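PDB 2QNU: uncharacterized protein PA0076 from Pseudomonas aeruginosa PAO1, which is of unknown biochemical function but, as a TagF-family protein, is associated with the type VI secretion system and may help to regulate it. Local coordinates for residues 104-118 and 132-144. Sequence-based numbering, arbitrary orientation.
Sequences LVGGDDGWFEQVESL and FEQAVAQLPAPPC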
loop_
_atom_site.group_PDB
_atom_site.type_symbol
_atom_site.label_atom_id
_atom_site.label_comp_id
_atom_site.label_asym_id
_atom_site.label_seq_id
_atom_site.Cartn_x
_atom_site.Cartn_y
_atom_site.Cartn_z
ATOM N N LEU B 104 7.328 4.190 8.696
ATOM C CA LEU B 104 8.681 4.683 8.573
ATOM C C LEU B 104 8.906 5.401 7.222
ATOM O O LEU B 104 9.404 6.552 7.159
ATOM C CB LEU B 104 9.556 3.451 8.689
ATOM C CG LEU B 104 11.051 3.506 8.826
ATOM C CD1 LEU B 104 11.467 4.231 10.105
ATOM C CD2 LEU B 104 11.528 2.057 8.868
ATOM N N VAL B 105 8.528 4.726 6.137
ATOM C CA VAL B 105 8.541 5.321 4.825
ATOM C C VAL B 105 7.654 6.536 4.908
ATOM O O VAL B 105 8.058 7.641 4.556
ATOM C CB VAL B 105 8.057 4.350 3.710
ATOM C CG1 VAL B 105 7.966 5.067 2.439
ATOM C CG2 VAL B 105 8.965 3.121 3.615
ATOM N N GLY B 106 6.480 6.390 5.504
ATOM C CA GLY B 106 5.558 7.505 5.635
ATOM C C GLY B 106 5.597 8.291 6.919
ATOM O O GLY B 106 4.590 8.905 7.305
ATOM N N GLY B 107 6.746 8.298 7.577
ATOM C CA GLY B 107 6.889 8.961 8.846
ATOM C C GLY B 107 7.978 10.042 8.865
ATOM O O GLY B 107 8.542 10.418 7.819
ATOM N N ASP B 108 8.270 10.511 10.069
ATOM C CA ASP B 108 9.131 11.648 10.247
ATOM C C ASP B 108 10.519 11.454 9.577
ATOM O O ASP B 108 11.155 10.375 9.627
ATOM C CB ASP B 108 9.259 11.992 11.723
ATOM C CG ASP B 108 10.170 13.206 11.961
ATOM O OD1 ASP B 108 9.682 14.353 11.863
ATOM O OD2 ASP B 108 11.376 13.009 12.226
ATOM N N ASP B 109 10.961 12.513 8.901
ATOM C CA ASP B 109 12.250 12.507 8.183
ATOM C C ASP B 109 13.484 12.572 9.072
ATOM O O ASP B 109 14.599 12.315 8.604
ATOM C CB ASP B 109 12.309 13.714 7.259
ATOM C CG ASP B 109 11.381 13.593 6.064
ATOM O OD1 ASP B 109 11.387 12.533 5.409
ATOM O OD2 ASP B 109 10.723 14.619 5.742
ATOM N N GLY B 110 13.302 12.874 10.348
ATOM C CA GLY B 110 14.403 13.221 11.251
ATOM C C GLY B 110 15.545 12.239 11.348
ATOM O O GLY B 110 16.730 12.644 11.240
ATOM N N TRP B 111 15.218 10.953 11.575
ATOM C CA TRP B 111 16.249 9.899 11.670
ATOM C C TRP B 111 17.100 9.854 10.371
ATOM O O TRP B 111 18.317 9.809 10.382
ATOM C CB TRP B 111 15.577 8.536 11.906
ATOM C CG TRP B 111 16.545 7.451 12.201
ATOM C CD1 TRP B 111 17.206 7.215 13.397
ATOM C CD2 TRP B 111 17.030 6.479 11.271
ATOM N NE1 TRP B 111 18.034 6.137 13.254
ATOM C CE2 TRP B 111 17.939 5.661 11.965
ATOM C CE3 TRP B 111 16.758 6.205 9.916
ATOM C CZ2 TRP B 111 18.601 4.611 11.345
ATOM C CZ3 TRP B 111 17.397 5.147 9.302
ATOM C CH2 TRP B 111 18.309 4.362 10.015
ATOM N N PHE B 112 16.402 9.858 9.253
ATOM C CA PHE B 112 17.032 9.824 7.928
ATOM C C PHE B 112 17.979 11.057 7.625
ATOM O O PHE B 112 19.082 10.938 7.043
ATOM C CB PHE B 112 15.918 9.677 6.891
ATOM C CG PHE B 112 15.225 8.311 6.948
ATOM C CD1 PHE B 112 15.836 7.197 6.411
ATOM C CD2 PHE B 112 13.986 8.154 7.568
ATOM C CE1 PHE B 112 15.239 5.896 6.498
ATOM C CE2 PHE B 112 13.367 6.866 7.682
ATOM C CZ PHE B 112 13.988 5.754 7.130
ATOM N N GLU B 113 17.500 12.221 8.008
ATOM C CA GLU B 113 18.292 13.451 7.915
ATOM C C GLU B 113 19.548 13.358 8.795
ATOM O O GLU B 113 20.657 13.671 8.335
ATOM C CB GLU B 113 17.411 14.623 8.299
ATOM C CG GLU B 113 16.426 14.931 7.202
ATOM C CD GLU B 113 15.360 15.947 7.573
ATOM O OE1 GLU B 113 15.305 16.394 8.719
ATOM O OE2 GLU B 113 14.547 16.271 6.710
ATOM N N GLN B 114 19.397 12.833 10.009
ATOM C CA GLN B 114 20.552 12.589 10.867
ATOM C C GLN B 114 21.493 11.588 10.237
ATOM O O GLN B 114 22.684 11.747 10.326
ATOM C CB GLN B 114 20.186 12.024 12.253
ATOM C CG GLN B 114 19.171 12.831 13.020
ATOM C CD GLN B 114 18.799 12.219 14.411
ATOM O OE1 GLN B 114 19.654 11.621 15.102
ATOM N NE2 GLN B 114 17.521 12.412 14.831
ATOM N N VAL B 115 20.977 10.507 9.651
ATOM C CA VAL B 115 21.848 9.544 9.039
ATOM C C VAL B 115 22.560 10.184 7.856
ATOM O O VAL B 115 23.748 9.959 7.673
ATOM C CB VAL B 115 21.118 8.250 8.555
ATOM C CG1 VAL B 115 22.052 7.449 7.699
ATOM C CG2 VAL B 115 20.662 7.435 9.749
ATOM N N GLU B 116 21.828 10.921 7.028
ATOM C CA GLU B 116 22.459 11.627 5.867
ATOM C C GLU B 116 23.567 12.572 6.317
ATOM O O GLU B 116 24.630 12.640 5.701
ATOM C CB GLU B 116 21.434 12.431 5.083
ATOM C CG GLU B 116 20.419 11.570 4.278
ATOM C CD GLU B 116 19.415 12.439 3.551
ATOM O OE1 GLU B 116 19.336 13.641 3.912
ATOM O OE2 GLU B 116 18.702 11.957 2.601
ATOM N N SER B 117 23.346 13.289 7.413
ATOM C CA SER B 117 24.424 14.193 7.908
ATOM C C SER B 117 25.658 13.393 8.297
ATOM O O SER B 117 26.812 13.810 8.078
ATOM C CB SER B 117 23.891 15.075 9.030
ATOM O OG SER B 117 24.937 15.491 9.844
ATOM N N LEU B 118 25.471 12.178 8.814
ATOM C CA LEU B 118 26.654 11.411 9.207
ATOM C C LEU B 118 27.434 10.931 7.996
ATOM O O LEU B 118 28.626 10.997 7.971
ATOM C CB LEU B 118 26.296 10.214 10.095
ATOM C CG LEU B 118 25.872 10.557 11.509
ATOM C CD1 LEU B 118 25.614 9.256 12.218
ATOM C CD2 LEU B 118 26.912 11.404 12.246
ATOM N N PHE B 132 32.928 9.085 13.130
ATOM C CA PHE B 132 31.837 8.484 12.352
ATOM C C PHE B 132 31.333 7.173 12.974
ATOM O O PHE B 132 30.141 7.053 13.229
ATOM C CB PHE B 132 32.292 8.225 10.934
ATOM C CG PHE B 132 31.309 7.460 10.110
ATOM C CD1 PHE B 132 31.573 6.156 9.733
ATOM C CD2 PHE B 132 30.126 8.049 9.702
ATOM C CE1 PHE B 132 30.688 5.467 8.946
ATOM C CE2 PHE B 132 29.219 7.336 8.935
ATOM C CZ PHE B 132 29.487 6.035 8.589
ATOM N N GLU B 133 32.246 6.243 13.263
ATOM C CA GLU B 133 31.868 4.929 13.820
ATOM C C GLU B 133 31.148 5.095 15.137
ATOM O O GLU B 133 30.105 4.505 15.350
ATOM C CB GLU B 133 33.089 4.049 14.018
ATOM C CG GLU B 133 33.768 3.628 12.695
ATOM C CD GLU B 133 35.111 2.886 12.907
ATOM O OE1 GLU B 133 35.771 3.062 13.983
ATOM O OE2 GLU B 133 35.504 2.155 11.946
ATOM N N GLN B 134 31.719 5.930 15.998
ATOM C CA GLN B 134 31.127 6.311 17.295
ATOM C C GLN B 134 29.763 6.892 17.134
ATOM O O GLN B 134 28.841 6.477 17.794
ATOM C CB GLN B 134 32.030 7.302 18.035
ATOM C CG GLN B 134 33.222 6.601 18.709
ATOM C CD GLN B 134 34.362 7.551 19.139
ATOM O OE1 GLN B 134 34.222 8.786 19.095
ATOM N NE2 GLN B 134 35.495 6.970 19.570
ATOM N N ALA B 135 29.616 7.853 16.235
ATOM C CA ALA B 135 28.299 8.440 15.972
ATOM C C ALA B 135 27.263 7.404 15.504
ATOM O O ALA B 135 26.144 7.405 15.991
ATOM C CB ALA B 135 28.404 9.606 14.969
ATOM N N VAL B 136 27.622 6.555 14.536
ATOM C CA VAL B 136 26.729 5.510 14.076
ATOM C C VAL B 136 26.317 4.579 15.248
ATOM O O VAL B 136 25.144 4.226 15.376
ATOM C CB VAL B 136 27.357 4.665 12.914
ATOM C CG1 VAL B 136 26.476 3.461 12.592
ATOM C CG2 VAL B 136 27.564 5.528 11.666
ATOM N N ALA B 137 27.289 4.208 16.085
ATOM C CA ALA B 137 27.051 3.268 17.182
ATOM C C ALA B 137 26.167 3.873 18.269
ATOM O O ALA B 137 25.512 3.142 18.972
ATOM C CB ALA B 137 28.376 2.821 17.791
ATOM N N GLN B 138 26.149 5.205 18.372
ATOM C CA GLN B 138 25.354 5.921 19.356
ATOM C C GLN B 138 23.977 6.263 18.813
ATOM O O GLN B 138 23.138 6.858 19.499
ATOM C CB GLN B 138 26.064 7.223 19.761
ATOM C CG GLN B 138 27.379 7.071 20.592
ATOM C CD GLN B 138 27.879 8.424 21.208
ATOM O OE1 GLN B 138 27.179 9.449 21.117
ATOM N NE2 GLN B 138 29.095 8.422 21.819
ATOM N N LEU B 139 23.715 5.883 17.571
ATOM C CA LEU B 139 22.516 6.318 16.905
ATOM C C LEU B 139 21.341 5.428 17.334
ATOM O O LEU B 139 21.481 4.187 17.379
ATOM C CB LEU B 139 22.766 6.255 15.397
ATOM C CG LEU B 139 22.116 7.148 14.344
ATOM C CD1 LEU B 139 22.352 8.616 14.458
ATOM C CD2 LEU B 139 22.664 6.680 12.980
ATOM N N PRO B 140 20.164 6.048 17.606
ATOM C CA PRO B 140 18.989 5.283 18.025
ATOM C C PRO B 140 18.389 4.564 16.847
ATOM O O PRO B 140 18.681 4.924 15.708
ATOM C CB PRO B 140 18.020 6.375 18.506
ATOM C CG PRO B 140 18.320 7.524 17.646
ATOM C CD PRO B 140 19.833 7.477 17.467
ATOM N N ALA B 141 17.553 3.557 17.110
ATOM C CA ALA B 141 16.719 2.990 16.050
ATOM C C ALA B 141 15.761 4.091 15.569
ATOM O O ALA B 141 15.516 5.076 16.308
ATOM C CB ALA B 141 15.910 1.753 16.560
ATOM N N PRO B 142 15.242 3.950 14.332
ATOM C CA PRO B 142 14.169 4.826 13.897
ATOM C C PRO B 142 12.871 4.610 14.675
ATOM O O PRO B 142 12.620 3.515 15.171
ATOM C CB PRO B 142 13.961 4.453 12.429
ATOM C CG PRO B 142 14.637 3.195 12.229
ATOM C CD PRO B 142 15.672 3.027 13.271
ATOM N N PRO B 143 12.068 5.669 14.817
ATOM C CA PRO B 143 10.700 5.482 15.243
ATOM C C PRO B 143 9.850 4.929 14.097
ATOM O O PRO B 143 9.688 5.585 13.057
ATOM C CB PRO B 143 10.265 6.900 15.687
ATOM C CG PRO B 143 11.525 7.769 15.627
ATOM C CD PRO B 143 12.402 7.097 14.644
ATOM N N CYS B 144 9.320 3.718 14.303
ATOM C CA CYS B 144 8.687 2.891 13.238
ATOM C C CYS B 144 7.296 2.408 13.671
ATOM O O CYS B 144 7.028 2.257 14.886
ATOM C CB CYS B 144 9.586 1.674 12.920
ATOM S SG CYS B 144 10.678 1.258 14.365
#
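The indole NH of Trp111 makes the one hydrogen bond between residues 104-118 and 132-144, from NE1 to Pro140 O at 2.8 Å. The bond is bent, with an N-H...O angle of 146°, and the carbonyl oxygen sits at the ring edge, somewhat out of the indole plane.

The same indole is sandwiched. Over one face lies Pro142, whose CB makes a CH-pi contact 4.0 Å from the centroid of the five-membered ring while its CD rests over the CE2 side. Val115 CG2, one helical turn on, lies over the opposite face, toward the rim. With CG of Trp111 anti to the backbone N (chi1 -172°), the ring runs alongside the proline, both side chains pointing the same way. Leu104 CD1 also packs against Pro142 CB, at a tight 3.4 Å.

Farther along, the contact is mainly aliphatic. Leu118 CD1 meets Leu139 CD2 tip to tip at 4.0 Å, and Leu139 CD2 also touches Val115 CG2. The other branch of Leu118, CD2, packs on Ala135 CB at 3.6 Å. Separately, Phe132 brings ring atom CD2 to within 3.7 Å of Leu118 O.

Helices 110-118 and 132-137 run nearly antiparallel (167°), their axes 10.9 Å apart at closest approach, and the extended, proline-rich segment 139-144 runs back past the start of helix 110-118 to Leu104 in helix 101-105. Together they cover one face of the antiparallel sheet in the TagF N-terminal domain: Val115 and Pro142 rest on strands 71-77 and 89-95, Trp111 touches Cys93, and Val136 and Leu139 reach strand 4-7.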